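Local coordinates for high potential iron-sulfur protein (Rhodothermus marinus, PDB 3H31) that probably carries single electrons on a cubane [4Fe-4S] cluster, this chain being the cluster-binding part of a longer protein linked to aerobic respiration, at residues A[4-9]-A[24-29]; A[20-25]-A[65-70]. All coordinates share one frame; numbering follows the deposited sequence.

Contact 1: residues A[4-9]-A[24-29]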
loop_
_atom_site.group_PDB
_atom_site.type_symbol
_atom_site.label_atom_id
_atom_site.label_comp_id
_atom_site.label_asym_id
_atom_site.label_seq_id
_atom_site.Cartn_x
_atom_site.Cartn_y
_atom_site.Cartn_z
ATOM N N THR A 4 10.416 -0.110 -4.256
ATOM C CA THR A 4 10.042 0.454 -2.967
ATOM C C THR A 4 8.946 1.496 -3.216
ATOM O O THR A 4 8.931 2.169 -4.224
ATOM C CB THR A 4 11.190 1.071 -2.151
ATOM O OG1 THR A 4 11.758 2.103 -2.921
ATOM C CG2 THR A 4 12.292 0.048 -1.806
ATOM N N CYS A 5 8.063 1.620 -2.222
ATOM C CA CYS A 5 6.861 2.442 -2.324
ATOM C C CYS A 5 6.641 3.292 -1.091
ATOM O O CYS A 5 5.534 3.528 -0.648
ATOM C CB CYS A 5 5.605 1.593 -2.613
ATOM S SG CYS A 5 5.830 0.577 -4.115
ATOM N N THR A 6 7.757 3.832 -0.597
ATOM C CA THR A 6 7.750 4.622 0.632
ATOM C C THR A 6 7.997 6.097 0.382
ATOM O O THR A 6 8.111 6.862 1.349
ATOM C CB THR A 6 8.814 4.039 1.599
ATOM O OG1 THR A 6 10.006 3.901 0.866
ATOM C CG2 THR A 6 8.378 2.708 2.193
ATOM N N ASP A 7 8.066 6.556 -0.880
ATOM C CA ASP A 7 8.239 7.985 -1.179
ATOM C C ASP A 7 6.914 8.721 -1.071
ATOM O O ASP A 7 6.082 8.700 -1.966
ATOM C CB ASP A 7 8.850 8.185 -2.542
ATOM C CG ASP A 7 9.164 9.607 -2.848
ATOM O OD1 ASP A 7 8.875 10.507 -2.011
ATOM O OD2 ASP A 7 9.751 9.882 -3.924
ATOM N N VAL A 8 6.744 9.408 0.067
ATOM C CA VAL A 8 5.526 10.102 0.399
ATOM C C VAL A 8 5.668 11.621 0.144
ATOM O O VAL A 8 4.811 12.398 0.571
ATOM C CB VAL A 8 5.077 9.849 1.848
ATOM C CG1 VAL A 8 4.645 8.411 2.001
ATOM C CG2 VAL A 8 6.168 10.193 2.851
ATOM N N SER A 9 6.680 12.037 -0.586
ATOM C CA SER A 9 6.925 13.457 -0.782
ATOM C C SER A 9 5.853 14.248 -1.570
ATOM O O SER A 9 5.863 15.467 -1.455
ATOM C CB SER A 9 8.357 13.631 -1.383
ATOM O OG SER A 9 8.432 13.054 -2.661
ATOM N N TYR A 24 0.955 1.605 7.377
ATOM C CA TYR A 24 1.337 1.162 6.037
ATOM C C TYR A 24 2.819 0.714 6.061
ATOM O O TYR A 24 3.670 1.460 6.547
ATOM C CB TYR A 24 1.076 2.291 4.947
ATOM C CG TYR A 24 1.709 1.721 3.663
ATOM C CD1 TYR A 24 1.038 0.738 2.935
ATOM C CD2 TYR A 24 2.998 2.082 3.260
ATOM C CE1 TYR A 24 1.620 0.164 1.817
ATOM C CE2 TYR A 24 3.587 1.454 2.202
ATOM C CZ TYR A 24 2.928 0.535 1.458
ATOM O OH TYR A 24 3.518 -0.109 0.429
ATOM N N THR A 25 3.062 -0.432 5.427
ATOM C CA THR A 25 4.414 -0.933 5.240
ATOM C C THR A 25 4.510 -1.529 3.858
ATOM O O THR A 25 3.559 -2.128 3.347
ATOM C CB THR A 25 4.755 -1.981 6.303
ATOM O OG1 THR A 25 6.073 -2.492 6.109
ATOM C CG2 THR A 25 3.781 -3.187 6.334
ATOM N N ASP A 26 5.693 -1.433 3.241
ATOM C CA ASP A 26 5.990 -2.159 2.034
ATOM C C ASP A 26 6.136 -3.682 2.207
ATOM O O ASP A 26 6.058 -4.419 1.226
ATOM C CB ASP A 26 7.295 -1.655 1.400
ATOM C CG ASP A 26 7.264 -0.499 0.470
ATOM O OD1 ASP A 26 6.203 0.156 0.308
ATOM O OD2 ASP A 26 8.356 -0.220 -0.138
ATOM N N HIS A 27 6.440 -4.107 3.428
ATOM C CA HIS A 27 6.774 -5.483 3.741
ATOM C C HIS A 27 5.762 -6.018 4.747
ATOM O O HIS A 27 6.007 -5.932 5.937
ATOM C CB HIS A 27 8.228 -5.635 4.292
ATOM C CG HIS A 27 9.292 -5.359 3.273
ATOM N ND1 HIS A 27 9.815 -4.098 3.068
ATOM C CD2 HIS A 27 9.976 -6.219 2.487
ATOM C CE1 HIS A 27 10.794 -4.213 2.124
ATOM N NE2 HIS A 27 10.883 -5.476 1.752
ATOM N N SER A 28 4.641 -6.567 4.277
ATOM C CA SER A 28 3.636 -7.041 5.182
ATOM C C SER A 28 4.216 -8.005 6.237
ATOM O O SER A 28 4.981 -8.893 5.826
ATOM C CB SER A 28 2.564 -7.817 4.436
ATOM O OG SER A 28 1.655 -8.297 5.424
ATOM N N PRO A 29 3.782 -7.843 7.492
ATOM C CA PRO A 29 4.186 -8.814 8.525
ATOM C C PRO A 29 3.496 -10.152 8.360
ATOM O O PRO A 29 3.904 -11.091 9.036
ATOM C CB PRO A 29 3.721 -8.155 9.816
ATOM C CG PRO A 29 2.747 -7.142 9.490
ATOM C CD PRO A 29 2.951 -6.776 8.062
#
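The disulfide-linked N-terminal loop of this high-potential iron-sulfur protein is fastened to the loop carrying a tyrosine of the cluster pocket, and Cys5 and Asp26 make the join. The backbone N of Cys5 donates to Asp26 OD2 at 2.8 Å, with an N-H...O angle of 161°, and it meets the syn lone pair of that oxygen, on the side of OD1. The other oxygen has a different task: Tyr24 OH donates to Asp26 OD1 at 2.7 Å from the anti side, 17° out of the carboxylate plane. Two bonds, one on each oxygen, probably hold the buried carboxylate against turning. Cys5 CB lies 3.3 Å from Asp26 OD1, the closest approach of a side-chain carbon to the carboxylate here. Around OD2, CA of Thr4 comes to 3.4 Å, and the methyl of Thr6 packs against the same oxygen. Thr6 CG2 can do so because it stands opposite its own carbonyl carbon, next to the backbone N, leaving OG1 in the slot between the two (chi1 49°). Replacing Asp26 with an alanine would probably leave the N-H of Cys5 without its acceptor and the Tyr24 hydroxyl with one of its two partners gone. Partners beyond the two segments reinforce the join: Cys5 SG is bridged to Cys50, Arg19 of helix 13-21 donates to Cys5 O and forms a cation-pi contact with the ring of Tyr24, and the Tyr24 hydroxyl also engages the backbone N of His61. Lastly, Tyr24 CE2 lies 4.0 Å from Cys5 O.

Contact 2: residues A[20-25]-A[65-70]; sequences ESLQYT and YCTSWV. With SF4 (iron/sulfur cluster), chain B.
A Schellman motif closing helix 13-21, with Gln23 at positive phi, brings the chain alongside the segment holding the cluster ligand Cys66. Leu22 O accepts from Thr67 N at 2.8 Å. Farther on, Thr25 and Tyr65 form an antiparallel hydrogen-bonded pair, Thr25 N to Tyr65 O at 2.9 Å and Tyr65 N to Thr25 O at 3.0 Å. Tyr65 O also receives a CA-H...O contact from Tyr24. Between these bonds Cys66 CB points toward 20-25, close to Leu22 O, and a chi1 of 83°, which sets SG between its own N and carbonyl carbon, then turns that sulfur onto the iron FE3, 2.3 Å from SG. The apolar packing rests on Leu22 CB, 3.9 Å from Cys66 CB. A water donates to Ser21 O and Gln23 OE1 and accepts from Thr67 OG1, linking the end of the helix to Thr67. Two rings turn their edges to the cube: Tyr24 CD1 is 3.9 Å from sulfide S4, and the Trp69 indole has S1 in its plane. Ser68 N gives Cys66 SG a weak bond (3.4 Å, 149°), which may draw a little charge from the sulfur. Cysteine ligation, an N-H...S bond and bordering aromatic rings together are typical of the HiPIP [4Fe-4S] site.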
loop_
_atom_site.group_PDB
_atom_site.type_symbol
_atom_site.label_atom_id
_atom_site.label_comp_id
_atom_site.label_asym_id
_atom_site.label_seq_id
_atom_site.Cartn_x
_atom_site.Cartn_y
_atom_site.Cartn_z
ATOM N N GLU A 20 0.425 6.529 8.123
ATOM C CA GLU A 20 1.097 6.089 9.362
ATOM C C GLU A 20 0.122 5.524 10.364
ATOM O O GLU A 20 0.426 4.547 11.064
ATOM C CB GLU A 20 1.832 7.273 9.957
ATOM C CG GLU A 20 2.981 7.707 9.089
ATOM C CD GLU A 20 3.739 8.816 9.762
ATOM O OE1 GLU A 20 3.342 9.438 10.764
ATOM O OE2 GLU A 20 4.821 9.120 9.191
ATOM N N SER A 21 -1.039 6.126 10.503
ATOM C CA SER A 21 -2.092 5.690 11.406
ATOM C C SER A 21 -2.411 4.229 11.195
ATOM O O SER A 21 -2.627 3.446 12.141
ATOM C CB SER A 21 -3.328 6.573 11.223
ATOM O OG SER A 21 -4.467 6.054 11.847
ATOM N N LEU A 22 -2.534 3.860 9.927
ATOM C CA LEU A 22 -2.851 2.516 9.497
ATOM C C LEU A 22 -1.646 1.603 9.380
ATOM O O LEU A 22 -1.753 0.452 8.942
ATOM C CB LEU A 22 -3.678 2.572 8.207
ATOM C CG LEU A 22 -5.004 3.327 8.346
ATOM C CD1 LEU A 22 -5.718 3.376 6.989
ATOM C CD2 LEU A 22 -5.912 2.711 9.429
ATOM N N GLN A 23 -0.487 2.093 9.783
ATOM C CA GLN A 23 0.732 1.309 9.790
ATOM C C GLN A 23 1.068 0.766 8.406
ATOM O O GLN A 23 1.462 -0.371 8.216
ATOM C CB GLN A 23 0.710 0.175 10.853
ATOM C CG GLN A 23 0.461 0.727 12.249
ATOM C CD GLN A 23 0.371 -0.480 13.168
ATOM O OE1 GLN A 23 -0.736 -0.723 13.689
ATOM N NE2 GLN A 23 1.478 -1.159 13.384
ATOM N N TYR A 24 0.955 1.605 7.377
ATOM C CA TYR A 24 1.337 1.162 6.037
ATOM C C TYR A 24 2.819 0.714 6.061
ATOM O O TYR A 24 3.670 1.460 6.547
ATOM C CB TYR A 24 1.076 2.291 4.947
ATOM C CG TYR A 24 1.709 1.721 3.663
ATOM C CD1 TYR A 24 1.038 0.738 2.935
ATOM C CD2 TYR A 24 2.998 2.082 3.260
ATOM C CE1 TYR A 24 1.620 0.164 1.817
ATOM C CE2 TYR A 24 3.587 1.454 2.202
ATOM C CZ TYR A 24 2.928 0.535 1.458
ATOM O OH TYR A 24 3.518 -0.109 0.429
ATOM N N THR A 25 3.062 -0.432 5.427
ATOM C CA THR A 25 4.414 -0.933 5.240
ATOM C C THR A 25 4.510 -1.529 3.858
ATOM O O THR A 25 3.559 -2.128 3.347
ATOM C CB THR A 25 4.755 -1.981 6.303
ATOM O OG1 THR A 25 6.073 -2.492 6.109
ATOM C CG2 THR A 25 3.781 -3.187 6.334
ATOM N N TYR A 65 1.115 -3.790 3.324
ATOM C CA TYR A 65 -0.007 -4.025 4.216
ATOM C C TYR A 65 -0.316 -2.740 4.953
ATOM O O TYR A 65 0.574 -1.925 5.229
ATOM C CB TYR A 65 0.381 -5.124 5.235
ATOM C CG TYR A 65 -0.614 -5.355 6.346
ATOM C CD1 TYR A 65 -1.694 -6.175 6.162
ATOM C CD2 TYR A 65 -0.431 -4.768 7.590
ATOM C CE1 TYR A 65 -2.636 -6.439 7.179
ATOM C CE2 TYR A 65 -1.316 -4.976 8.620
ATOM C CZ TYR A 65 -2.430 -5.828 8.382
ATOM O OH TYR A 65 -3.342 -6.005 9.455
ATOM N N CYS A 66 -1.582 -2.600 5.344
ATOM C CA CYS A 66 -1.990 -1.658 6.383
ATOM C C CYS A 66 -3.086 -2.363 7.203
ATOM O O CYS A 66 -3.662 -3.362 6.760
ATOM C CB CYS A 66 -2.454 -0.285 5.892
ATOM S SG CYS A 66 -4.188 -0.229 5.359
ATOM N N THR A 67 -3.393 -1.800 8.382
ATOM C CA THR A 67 -4.343 -2.490 9.273
ATOM C C THR A 67 -5.763 -2.456 8.783
ATOM O O THR A 67 -6.601 -3.192 9.366
ATOM C CB THR A 67 -4.231 -1.994 10.698
ATOM O OG1 THR A 67 -4.489 -0.572 10.748
ATOM C CG2 THR A 67 -2.845 -2.297 11.263
ATOM N N SER A 68 -6.066 -1.699 7.758
ATOM C CA SER A 68 -7.405 -1.711 7.166
ATOM C C SER A 68 -7.578 -2.751 6.067
ATOM O O SER A 68 -8.696 -2.799 5.496
ATOM C CB SER A 68 -7.830 -0.397 6.568
ATOM O OG SER A 68 -7.795 0.603 7.551
ATOM N N TRP A 69 -6.605 -3.606 5.837
ATOM C CA TRP A 69 -6.673 -4.700 4.847
ATOM C C TRP A 69 -8.074 -5.324 4.841
ATOM O O TRP A 69 -8.583 -5.709 5.885
ATOM C CB TRP A 69 -5.601 -5.729 5.196
ATOM C CG TRP A 69 -5.525 -6.871 4.277
ATOM C CD1 TRP A 69 -4.811 -6.976 3.145
ATOM C CD2 TRP A 69 -6.187 -8.143 4.402
ATOM N NE1 TRP A 69 -4.984 -8.165 2.535
ATOM C CE2 TRP A 69 -5.819 -8.953 3.297
ATOM C CE3 TRP A 69 -7.052 -8.679 5.368
ATOM C CZ2 TRP A 69 -6.290 -10.225 3.150
ATOM C CZ3 TRP A 69 -7.546 -10.008 5.211
ATOM C CH2 TRP A 69 -7.125 -10.731 4.073
ATOM N N VAL A 70 -8.629 -5.390 3.631
ATOM C CA VAL A 70 -9.989 -5.883 3.411
ATOM C C VAL A 70 -9.886 -7.154 2.591
ATOM O O VAL A 70 -9.473 -7.149 1.417
ATOM C CB VAL A 70 -10.871 -4.839 2.661
ATOM C CG1 VAL A 70 -12.243 -5.431 2.362
ATOM C CG2 VAL A 70 -11.005 -3.519 3.411
HETATM FE FE1 SF4 B . -4.638 -0.193 0.851
HETATM FE FE2 SF4 B . -2.785 -2.169 1.183
HETATM FE FE3 SF4 B . -4.174 -1.193 3.304
HETATM FE FE4 SF4 B . -5.494 -2.666 1.450
HETATM S S1 SF4 B . -3.806 -3.395 2.866
HETATM S S2 SF4 B . -6.246 -0.801 2.402
HETATM S S3 SF4 B . -4.382 -1.990 -0.473
HETATM S S4 SF4 B . -2.627 -0.086 1.979
HETATM O O HOH W 1 -3.073 0.747 12.716
#

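How the contacts relate
Contacts 1 and 2 meet on the chain at Tyr24 and Thr25, and their centres lie 10 Å apart. Segment 24-29 follows directly from the turn of contact 2, so one run of chain leads from the end of helix 13-21 past the iron-sulfur cluster to the N-terminal loop. In Tyr24 the hydroxyl is held in contact 1, the ring's CD1 edge borders the cluster in contact 2, and the side chain comes about 4 Å, nearest atoms, from those of ligands Cys35 and Cys66. The segments also pack directly, with Ser28 OG 3.4 Å from Tyr65 CB and Pro29 CD 4.0 Å from Tyr65 CD2. Contact 2 supplies a cluster ligand; contact 1 holds the disulfide-bonded Cys5.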